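Long-range contacts in STING-associated CdnE c-di-GMP synthase (Flavobacteriaceae, PDB 6WT8), which probably makes the signalling nucleotide c-di-GMP from GTP within a CBASS anti-phage defence system that uses a STING receptor: residues S66-N71 / T189-D194; P268-K273 / E344-E349; G274-F279 / A337-E342. All coordinates share one frame; numbering follows the deposited sequence.

Contact 1 of 3, residues S66-N71 / T189-D194; sequences SKVAAN and TEPERD
In the nucleotidyltransferase core, helix 60-81 lies against the hairpin that links strand 184-189 to strand 192-204, with Val-68 and Ala-69 touching Pro-191 and with Ser-66 and Ala-69 touching Arg-193. Pro-191 sits in the hairpin turn after a cis peptide bond and meets the helix with its CG and CD atoms. CD of Pro-191 comes 3.7 Å from CG1 of Val-68, the branch set anti to the backbone N (chi1 170°), and the two side chains cross obliquely. CG of the same proline rests 4.0 Å from the backbone N of Ala-69. Two residues on, CB of Arg-193 packs 3.7 Å from CB of Ala-69, so this methyl fits between the proline ring and the base of the arginine. The arginine chain then bends at chi2 (-68°) and again at chi3, which folds it along the side of Ser-66: CG of Arg-193 is 4.0 Å from the Ser-66 backbone N, and NE is 4.0 Å from the Ser-66 CB. The polar ends of both residues converge on Asp-104, Arg-193 by a salt bridge and Ser-66 OG by a hydrogen bond; OG also bonds to Val-105 N, and Arg-193 NH2 to Lys-101 O. The direct contact is thus van der Waals in character, and the polar link between helix and hairpin runs through the carboxylate of Asp-104, just ahead of strand 106-112.

Contact 2 of 3, residues P268-K273 / E344-E349; sequences PHIENK and EFLSQE
His-269 lays its CB over the face of the Phe-345 ring, 3.4 Å from the ring centroid and only 6° off the normal, a nearly ideal CH-pi contact. The imidazole extends beyond the phenyl beside CD1 and CE1: the planes are close to parallel, at 22°, but slid apart, with centroids 4.8 Å apart and little overlap. CG of Pro-268 lies over one face of the imidazole. Next along the loop, the end of Ile-270 comes up to the helix: CD1 lies 3.8 Å from CB of Phe-345 and 3.6 Å from CD2 of Leu-346, the two aliphatic side chains crossing at about a right angle. The extended CG1-CD1 arm (chi2 168°) carries the methyl to these residues. On the polar side a water donates to the Phe-345 carbonyl O, at 2.9 Å, and to Glu-349 OE2, at 3.0 Å, and makes a weak bond with His-269 ND1. The other oxygen of Glu-349, OE1, is held by a salt bridge to Lys-3. The loop therefore grips the helix mainly through carbon, and the carboxylate is linked to the imidazole through a water only weakly bonded to ND1; any pull between them would probably be modest.

Contact 3 of 3, residues G274-F279 / A337-E342; sequences GSIRSF and AKKLIE
The chain turns past helix 336-360 at Ser-275, with Ser-275 CA 5.2 Å from Lys-339 CA, and presents two successive backbone N-H groups to the carboxylate of Glu-342. Ser-275 N donates to Glu-342 OE2 and Ile-276 N to Glu-342 OE1, both at 2.9 Å. Neither bond lies flat: the amides meet the carboxylate from above its plane, 37° out of it for Ser-275 and 51° for Ile-276. Glu-342 reaches the turn by an extended chain beyond CG, and at Gly-274 the lack of a side chain allows OE2 to come 3.5 Å from CA. A water that accepts from Gly-274 N lies beside OE1 of the same carboxylate. The Ser-275 hydroxyl, placed by chi1 of 63° between its own backbone N and carbonyl carbon, faces the helix and lies 3.1 Å from Lys-338 O, at best a weak hydrogen bond. Alongside, CD1 of Ile-276 packs 3.9 Å from CB of Lys-339, while the lysine aliphatic chain passes the Ser-275 carbonyl, CG to O 3.7 Å. A glutamine in place of Glu-342 would probably leave one of the two amides facing an NH2 group instead of an acceptor and so disrupt the paired grip. Arg-277 steadies the turn from within, NE donating to Gly-274 O at 2.7 Å in the guanidinium plane. Arg-277 is the N-cap residue of helix 278-287, against which Ile-276 packs through Ile-281, and Ile-276 O takes a hydrogen bond from Lys-264 of helix 253-266. Lys-339 extends to the carbonyls of Ile-331 and Phe-334 in the loop before its own helix, so the turn is seated among three helices.

Overall arrangement
Contact 1 closes first along the chain and stands apart, its centre 33 Å from that of contact 2 and 32 Å from that of contact 3. It belongs to the nucleotidyltransferase sheet and helix 60-81, whereas the other two lie in the helical C-terminal part. Contacts 2 and 3 share helix 336-360, have centres 9 Å apart, and touch where Ile-270 CG2 meets Glu-342 OE1 at 3.6 Å. Contact 3 is nested inside the loop closed by contact 2, so the connection 268-277, between helices 253-266 and 278-287, is fastened to successive turns of one helix. The arrangement is consistent with the two-lobed architecture of CD-NTases.

Contact 1 of 3, residues S66-N71 / T189-D194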
loop_
_atom_site.group_PDB
_atom_site.type_symbol
_atom_site.label_atom_id
_atom_site.label_comp_id
_atom_site.label_asym_id
_atom_site.label_seq_id
_atom_site.Cartn_x
_atom_site.Cartn_y
_atom_site.Cartn_z
ATOM N N SER A 66 6.661 -11.330 -9.404
ATOM C CA SER A 66 6.515 -11.362 -7.950
ATOM C C SER A 66 5.308 -12.187 -7.547
ATOM O O SER A 66 5.391 -13.032 -6.644
ATOM C CB SER A 66 6.386 -9.937 -7.414
ATOM O OG SER A 66 6.357 -9.985 -5.978
ATOM N N LYS A 67 4.192 -11.987 -8.218
ATOM C CA LYS A 67 2.973 -12.680 -7.832
ATOM C C LYS A 67 3.048 -14.161 -8.173
ATOM O O LYS A 67 2.541 -15.014 -7.416
ATOM C CB LYS A 67 1.759 -12.028 -8.530
ATOM C CG LYS A 67 1.443 -10.582 -8.049
ATOM C CD LYS A 67 0.333 -9.959 -8.903
ATOM C CE LYS A 67 0.132 -8.506 -8.490
ATOM N NZ LYS A 67 -0.920 -7.937 -9.449
ATOM N N VAL A 68 3.672 -14.497 -9.311
ATOM C CA VAL A 68 3.861 -15.908 -9.672
ATOM C C VAL A 68 4.761 -16.597 -8.665
ATOM O O VAL A 68 4.459 -17.719 -8.203
ATOM C CB VAL A 68 4.457 -16.026 -11.082
ATOM C CG1 VAL A 68 4.895 -17.511 -11.368
ATOM C CG2 VAL A 68 3.456 -15.577 -12.119
ATOM N N ALA A 69 5.863 -15.934 -8.276
ATOM C CA ALA A 69 6.753 -16.522 -7.276
ATOM C C ALA A 69 6.005 -16.783 -5.972
ATOM O O ALA A 69 6.138 -17.845 -5.361
ATOM C CB ALA A 69 7.975 -15.631 -7.015
ATOM N N ALA A 70 5.213 -15.817 -5.523
ATOM C CA ALA A 70 4.452 -16.018 -4.280
ATOM C C ALA A 70 3.407 -17.125 -4.444
ATOM O O ALA A 70 3.190 -17.917 -3.505
ATOM C CB ALA A 70 3.767 -14.708 -3.866
ATOM N N ASN A 71 2.817 -17.257 -5.636
ATOM C CA ASN A 71 1.894 -18.384 -5.856
ATOM C C ASN A 71 2.608 -19.736 -5.740
ATOM O O ASN A 71 2.027 -20.718 -5.229
ATOM C CB ASN A 71 1.242 -18.298 -7.243
ATOM C CG ASN A 71 0.208 -17.177 -7.348
ATOM O OD1 ASN A 71 -0.249 -16.629 -6.355
ATOM N ND2 ASN A 71 -0.175 -16.833 -8.589
ATOM N N THR A 189 13.339 -19.520 -7.263
ATOM C CA THR A 189 14.286 -19.502 -8.376
ATOM C C THR A 189 13.638 -19.404 -9.738
ATOM O O THR A 189 14.309 -18.966 -10.676
ATOM C CB THR A 189 15.194 -20.738 -8.375
ATOM O OG1 THR A 189 14.384 -21.923 -8.414
ATOM C CG2 THR A 189 16.116 -20.704 -7.160
ATOM N N GLU A 190 12.382 -19.818 -9.884
ATOM C CA GLU A 190 11.663 -19.686 -11.150
ATOM C C GLU A 190 10.250 -19.214 -10.842
ATOM O O GLU A 190 9.404 -19.989 -10.367
ATOM C CB GLU A 190 11.655 -20.990 -11.943
ATOM C CG GLU A 190 12.861 -21.146 -12.835
ATOM C CD GLU A 190 13.208 -22.601 -13.102
ATOM O OE1 GLU A 190 14.406 -22.954 -12.969
ATOM O OE2 GLU A 190 12.288 -23.384 -13.439
ATOM N N PRO A 191 9.962 -17.928 -11.047
ATOM C CA PRO A 191 10.861 -16.861 -11.465
ATOM C C PRO A 191 11.709 -16.407 -10.293
ATOM O O PRO A 191 11.330 -16.679 -9.164
ATOM C CB PRO A 191 9.907 -15.763 -11.931
ATOM C CG PRO A 191 8.658 -15.973 -11.134
ATOM C CD PRO A 191 8.568 -17.478 -10.885
ATOM N N GLU A 192 12.863 -15.803 -10.552
ATOM C CA GLU A 192 13.804 -15.436 -9.501
ATOM C C GLU A 192 13.306 -14.196 -8.767
ATOM O O GLU A 192 13.514 -13.063 -9.231
ATOM C CB GLU A 192 15.179 -15.197 -10.101
ATOM C CG GLU A 192 16.270 -15.023 -9.079
ATOM C CD GLU A 192 17.657 -15.063 -9.717
ATOM O OE1 GLU A 192 18.658 -14.990 -8.971
ATOM O OE2 GLU A 192 17.737 -15.166 -10.966
ATOM N N ARG A 193 12.671 -14.413 -7.605
ATOM C CA ARG A 193 12.148 -13.339 -6.751
ATOM C C ARG A 193 12.306 -13.754 -5.308
ATOM O O ARG A 193 12.242 -14.941 -5.001
ATOM C CB ARG A 193 10.661 -13.033 -6.967
ATOM C CG ARG A 193 10.274 -12.666 -8.434
ATOM C CD ARG A 193 10.844 -11.336 -8.918
ATOM N NE ARG A 193 10.305 -10.179 -8.178
ATOM C CZ ARG A 193 10.517 -8.905 -8.488
ATOM N NH1 ARG A 193 11.144 -8.562 -9.594
ATOM N NH2 ARG A 193 10.059 -7.987 -7.655
ATOM N N ASP A 194 12.465 -12.763 -4.405
ATOM C CA ASP A 194 12.557 -13.046 -2.975
ATOM C C ASP A 194 11.238 -12.686 -2.315
ATOM O O ASP A 194 10.784 -11.539 -2.388
ATOM C CB ASP A 194 13.702 -12.274 -2.327
ATOM C CG ASP A 194 15.033 -12.535 -3.014
ATOM O OD1 ASP A 194 15.303 -13.685 -3.390
ATOM O OD2 ASP A 194 15.788 -11.570 -3.212
#

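Contact 2 of 3, residues P268-K273 / E344-E349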
loop_
_atom_site.group_PDB
_atom_site.type_symbol
_atom_site.label_atom_id
_atom_site.label_comp_id
_atom_site.label_asym_id
_atom_site.label_seq_id
_atom_site.Cartn_x
_atom_site.Cartn_y
_atom_site.Cartn_z
ATOM N N PRO A 268 17.123 15.003 -2.366
ATOM C CA PRO A 268 18.284 14.786 -1.504
ATOM C C PRO A 268 18.098 15.304 -0.087
ATOM O O PRO A 268 18.875 14.928 0.809
ATOM C CB PRO A 268 19.403 15.521 -2.245
ATOM C CG PRO A 268 18.670 16.618 -3.001
ATOM C CD PRO A 268 17.353 15.979 -3.434
ATOM N N HIS A 269 17.071 16.095 0.150
ATOM C CA HIS A 269 16.775 16.652 1.460
ATOM C C HIS A 269 15.924 15.734 2.324
ATOM O O HIS A 269 15.680 16.077 3.489
ATOM C CB HIS A 269 16.055 17.997 1.265
ATOM C CG HIS A 269 16.820 18.943 0.398
ATOM N ND1 HIS A 269 16.306 19.504 -0.755
ATOM C CD2 HIS A 269 18.078 19.428 0.535
ATOM C CE1 HIS A 269 17.216 20.303 -1.289
ATOM N NE2 HIS A 269 18.299 20.271 -0.525
ATOM N N ILE A 270 15.476 14.588 1.805
ATOM C CA ILE A 270 14.589 13.682 2.541
ATOM C C ILE A 270 15.271 12.322 2.660
ATOM O O ILE A 270 15.632 11.723 1.636
ATOM C CB ILE A 270 13.219 13.571 1.836
ATOM C CG1 ILE A 270 12.544 14.948 1.784
ATOM C CG2 ILE A 270 12.290 12.572 2.610
ATOM C CD1 ILE A 270 11.278 15.000 0.826
ATOM N N GLU A 271 15.369 11.810 3.892
ATOM C CA GLU A 271 15.859 10.458 4.129
ATOM C C GLU A 271 14.886 9.436 3.572
ATOM O O GLU A 271 13.675 9.617 3.672
ATOM C CB GLU A 271 16.007 10.215 5.627
ATOM C CG GLU A 271 16.974 11.175 6.272
ATOM C CD GLU A 271 18.405 10.819 5.940
ATOM O OE1 GLU A 271 18.668 9.638 5.620
ATOM O OE2 GLU A 271 19.272 11.713 6.008
ATOM N N ASN A 272 15.406 8.336 2.996
ATOM C CA ASN A 272 14.500 7.337 2.432
ATOM C C ASN A 272 13.563 6.764 3.491
ATOM O O ASN A 272 12.383 6.519 3.217
ATOM C CB ASN A 272 15.272 6.199 1.760
ATOM C CG ASN A 272 14.341 5.187 1.066
ATOM O OD1 ASN A 272 13.318 5.564 0.486
ATOM N ND2 ASN A 272 14.683 3.895 1.151
ATOM N N LYS A 273 14.044 6.558 4.700
ATOM C CA LYS A 273 13.172 5.953 5.704
ATOM C C LYS A 273 12.904 6.986 6.787
ATOM O O LYS A 273 13.244 6.819 7.954
ATOM C CB LYS A 273 13.787 4.646 6.251
ATOM C CG LYS A 273 13.921 3.552 5.193
ATOM C CD LYS A 273 12.596 3.204 4.513
ATOM C CE LYS A 273 12.813 2.117 3.436
ATOM N NZ LYS A 273 11.555 1.564 2.826
ATOM N N GLU A 344 7.280 19.937 3.324
ATOM C CA GLU A 344 7.813 21.191 2.765
ATOM C C GLU A 344 8.869 20.926 1.672
ATOM O O GLU A 344 8.864 21.593 0.627
ATOM C CB GLU A 344 8.417 22.069 3.867
ATOM C CG GLU A 344 7.377 22.623 4.812
ATOM C CD GLU A 344 7.951 23.279 6.073
ATOM O OE1 GLU A 344 9.158 23.632 6.095
ATOM O OE2 GLU A 344 7.186 23.415 7.050
ATOM N N PHE A 345 9.804 19.990 1.882
ATOM C CA PHE A 345 10.764 19.689 0.815
ATOM C C PHE A 345 10.067 19.116 -0.401
ATOM O O PHE A 345 10.444 19.434 -1.551
ATOM C CB PHE A 345 11.841 18.722 1.353
ATOM C CG PHE A 345 12.891 19.400 2.194
ATOM C CD1 PHE A 345 13.568 20.510 1.703
ATOM C CD2 PHE A 345 13.201 18.915 3.458
ATOM C CE1 PHE A 345 14.589 21.087 2.479
ATOM C CE2 PHE A 345 14.225 19.507 4.215
ATOM C CZ PHE A 345 14.873 20.603 3.735
ATOM N N LEU A 346 9.055 18.274 -0.200
ATOM C CA LEU A 346 8.321 17.756 -1.370
ATOM C C LEU A 346 7.616 18.883 -2.108
ATOM O O LEU A 346 7.614 18.909 -3.345
ATOM C CB LEU A 346 7.271 16.729 -0.935
ATOM C CG LEU A 346 7.807 15.409 -0.440
ATOM C CD1 LEU A 346 6.600 14.557 -0.018
ATOM C CD2 LEU A 346 8.593 14.658 -1.520
ATOM N N SER A 347 6.999 19.818 -1.383
ATOM C CA SER A 347 6.307 20.907 -2.058
ATOM C C SER A 347 7.291 21.784 -2.822
ATOM O O SER A 347 6.956 22.264 -3.922
ATOM C CB SER A 347 5.496 21.687 -1.038
ATOM O OG SER A 347 6.345 22.490 -0.268
ATOM N N GLN A 348 8.509 21.963 -2.307
ATOM C CA GLN A 348 9.511 22.715 -3.053
ATOM C C GLN A 348 9.900 22.017 -4.356
ATOM O O GLN A 348 10.081 22.681 -5.392
ATOM C CB GLN A 348 10.734 22.914 -2.150
ATOM C CG GLN A 348 10.466 23.895 -0.994
ATOM C CD GLN A 348 11.615 23.963 0.080
ATOM O OE1 GLN A 348 11.437 24.533 1.174
ATOM N NE2 GLN A 348 12.772 23.386 -0.241
ATOM N N GLU A 349 9.983 20.678 -4.353
ATOM C CA GLU A 349 10.262 19.976 -5.597
ATOM C C GLU A 349 9.122 20.171 -6.571
ATOM O O GLU A 349 9.363 20.419 -7.758
ATOM C CB GLU A 349 10.450 18.459 -5.377
ATOM C CG GLU A 349 11.634 18.099 -4.456
ATOM C CD GLU A 349 12.975 18.435 -5.074
ATOM O OE1 GLU A 349 13.027 18.722 -6.297
ATOM O OE2 GLU A 349 13.973 18.502 -4.325
HETATM O O HOH W 1 13.222 20.122 -1.951
#

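Contact 3 of 3, residues G274-F279 / A337-E342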
loop_
_atom_site.group_PDB
_atom_site.type_symbol
_atom_site.label_atom_id
_atom_site.label_comp_id
_atom_site.label_asym_id
_atom_site.label_seq_id
_atom_site.Cartn_x
_atom_site.Cartn_y
_atom_site.Cartn_z
ATOM N N GLY A 274 12.247 8.063 6.376
ATOM C CA GLY A 274 12.043 9.178 7.244
ATOM C C GLY A 274 10.656 9.182 7.845
ATOM O O GLY A 274 10.079 8.122 8.116
ATOM N N SER A 275 10.162 10.392 8.137
ATOM C CA SER A 275 8.888 10.549 8.818
ATOM C C SER A 275 7.688 10.342 7.903
ATOM O O SER A 275 6.593 9.996 8.399
ATOM C CB SER A 275 8.778 11.930 9.444
ATOM O OG SER A 275 8.795 12.952 8.499
ATOM N N ILE A 276 7.841 10.574 6.591
ATOM C CA ILE A 276 6.767 10.364 5.628
ATOM C C ILE A 276 7.132 9.128 4.838
ATOM O O ILE A 276 8.187 9.099 4.185
ATOM C CB ILE A 276 6.609 11.570 4.692
ATOM C CG1 ILE A 276 5.985 12.761 5.454
ATOM C CG2 ILE A 276 5.748 11.259 3.416
ATOM C CD1 ILE A 276 4.527 12.608 5.875
ATOM N N ARG A 277 6.285 8.111 4.910
ATOM C CA ARG A 277 6.493 6.841 4.250
ATOM C C ARG A 277 5.378 6.595 3.237
ATOM O O ARG A 277 4.491 7.410 3.040
ATOM C CB ARG A 277 6.526 5.687 5.255
ATOM C CG ARG A 277 7.494 5.889 6.434
ATOM C CD ARG A 277 8.928 5.619 6.065
ATOM N NE ARG A 277 9.718 5.618 7.300
ATOM C CZ ARG A 277 10.179 4.533 7.919
ATOM N NH1 ARG A 277 9.963 3.321 7.403
ATOM N NH2 ARG A 277 10.869 4.669 9.048
ATOM N N SER A 278 5.448 5.436 2.594
ATOM C CA SER A 278 4.420 5.074 1.618
ATOM C C SER A 278 3.007 5.216 2.188
ATOM O O SER A 278 2.126 5.794 1.523
ATOM C CB SER A 278 4.696 3.649 1.150
ATOM O OG SER A 278 3.721 3.239 0.227
ATOM N N PHE A 279 2.800 4.749 3.425
ATOM C CA PHE A 279 1.506 4.830 4.110
ATOM C C PHE A 279 0.979 6.266 4.103
ATOM O O PHE A 279 -0.222 6.499 3.856
ATOM C CB PHE A 279 1.792 4.263 5.537
ATOM C CG PHE A 279 0.720 4.436 6.565
ATOM C CD1 PHE A 279 -0.141 3.342 6.832
ATOM C CD2 PHE A 279 0.582 5.593 7.286
ATOM C CE1 PHE A 279 -1.145 3.431 7.795
ATOM C CE2 PHE A 279 -0.381 5.692 8.286
ATOM C CZ PHE A 279 -1.260 4.619 8.526
ATOM N N ALA A 337 5.531 17.948 13.286
ATOM C CA ALA A 337 6.478 18.923 12.752
ATOM C C ALA A 337 7.587 18.283 11.941
ATOM O O ALA A 337 8.039 18.896 10.967
ATOM C CB ALA A 337 7.055 19.731 13.917
ATOM N N LYS A 338 8.033 17.076 12.303
ATOM C CA LYS A 338 9.015 16.377 11.466
ATOM C C LYS A 338 8.423 15.955 10.127
ATOM O O LYS A 338 9.093 16.031 9.081
ATOM C CB LYS A 338 9.565 15.176 12.217
ATOM C CG LYS A 338 10.423 15.601 13.429
ATOM C CD LYS A 338 10.858 14.341 14.159
ATOM C CE LYS A 338 11.629 14.765 15.384
ATOM N NZ LYS A 338 12.160 13.569 16.142
ATOM N N LYS A 339 7.165 15.521 10.126
ATOM C CA LYS A 339 6.521 15.166 8.865
ATOM C C LYS A 339 6.401 16.388 7.981
ATOM O O LYS A 339 6.630 16.309 6.768
ATOM C CB LYS A 339 5.131 14.567 9.161
ATOM C CG LYS A 339 5.220 13.138 9.714
ATOM C CD LYS A 339 3.854 12.684 10.286
ATOM C CE LYS A 339 3.985 11.223 10.741
ATOM N NZ LYS A 339 2.794 10.745 11.571
ATOM N N LEU A 340 6.059 17.533 8.586
ATOM C CA LEU A 340 5.931 18.752 7.793
ATOM C C LEU A 340 7.245 19.194 7.160
ATOM O O LEU A 340 7.204 19.816 6.088
ATOM C CB LEU A 340 5.343 19.872 8.648
ATOM C CG LEU A 340 3.850 19.682 8.927
ATOM C CD1 LEU A 340 3.345 20.831 9.825
ATOM C CD2 LEU A 340 3.029 19.612 7.597
ATOM N N ILE A 341 8.400 18.913 7.771
ATOM C CA ILE A 341 9.657 19.230 7.082
ATOM C C ILE A 341 9.693 18.482 5.752
ATOM O O ILE A 341 10.049 19.037 4.710
ATOM C CB ILE A 341 10.871 18.878 7.945
ATOM C CG1 ILE A 341 10.882 19.822 9.165
ATOM C CG2 ILE A 341 12.181 18.979 7.094
ATOM C CD1 ILE A 341 10.486 21.347 8.799
ATOM N N GLU A 342 9.381 17.181 5.782
ATOM C CA GLU A 342 9.439 16.408 4.540
ATOM C C GLU A 342 8.377 16.901 3.555
ATOM O O GLU A 342 8.635 16.982 2.352
ATOM C CB GLU A 342 9.280 14.921 4.876
ATOM C CG GLU A 342 10.465 14.484 5.757
ATOM C CD GLU A 342 10.592 12.984 5.939
ATOM O OE1 GLU A 342 9.865 12.200 5.290
ATOM O OE2 GLU A 342 11.438 12.586 6.787
HETATM O O HOH W 2 10.988 9.767 4.312
HETATM O O HOH W 3 11.561 13.521 9.126
#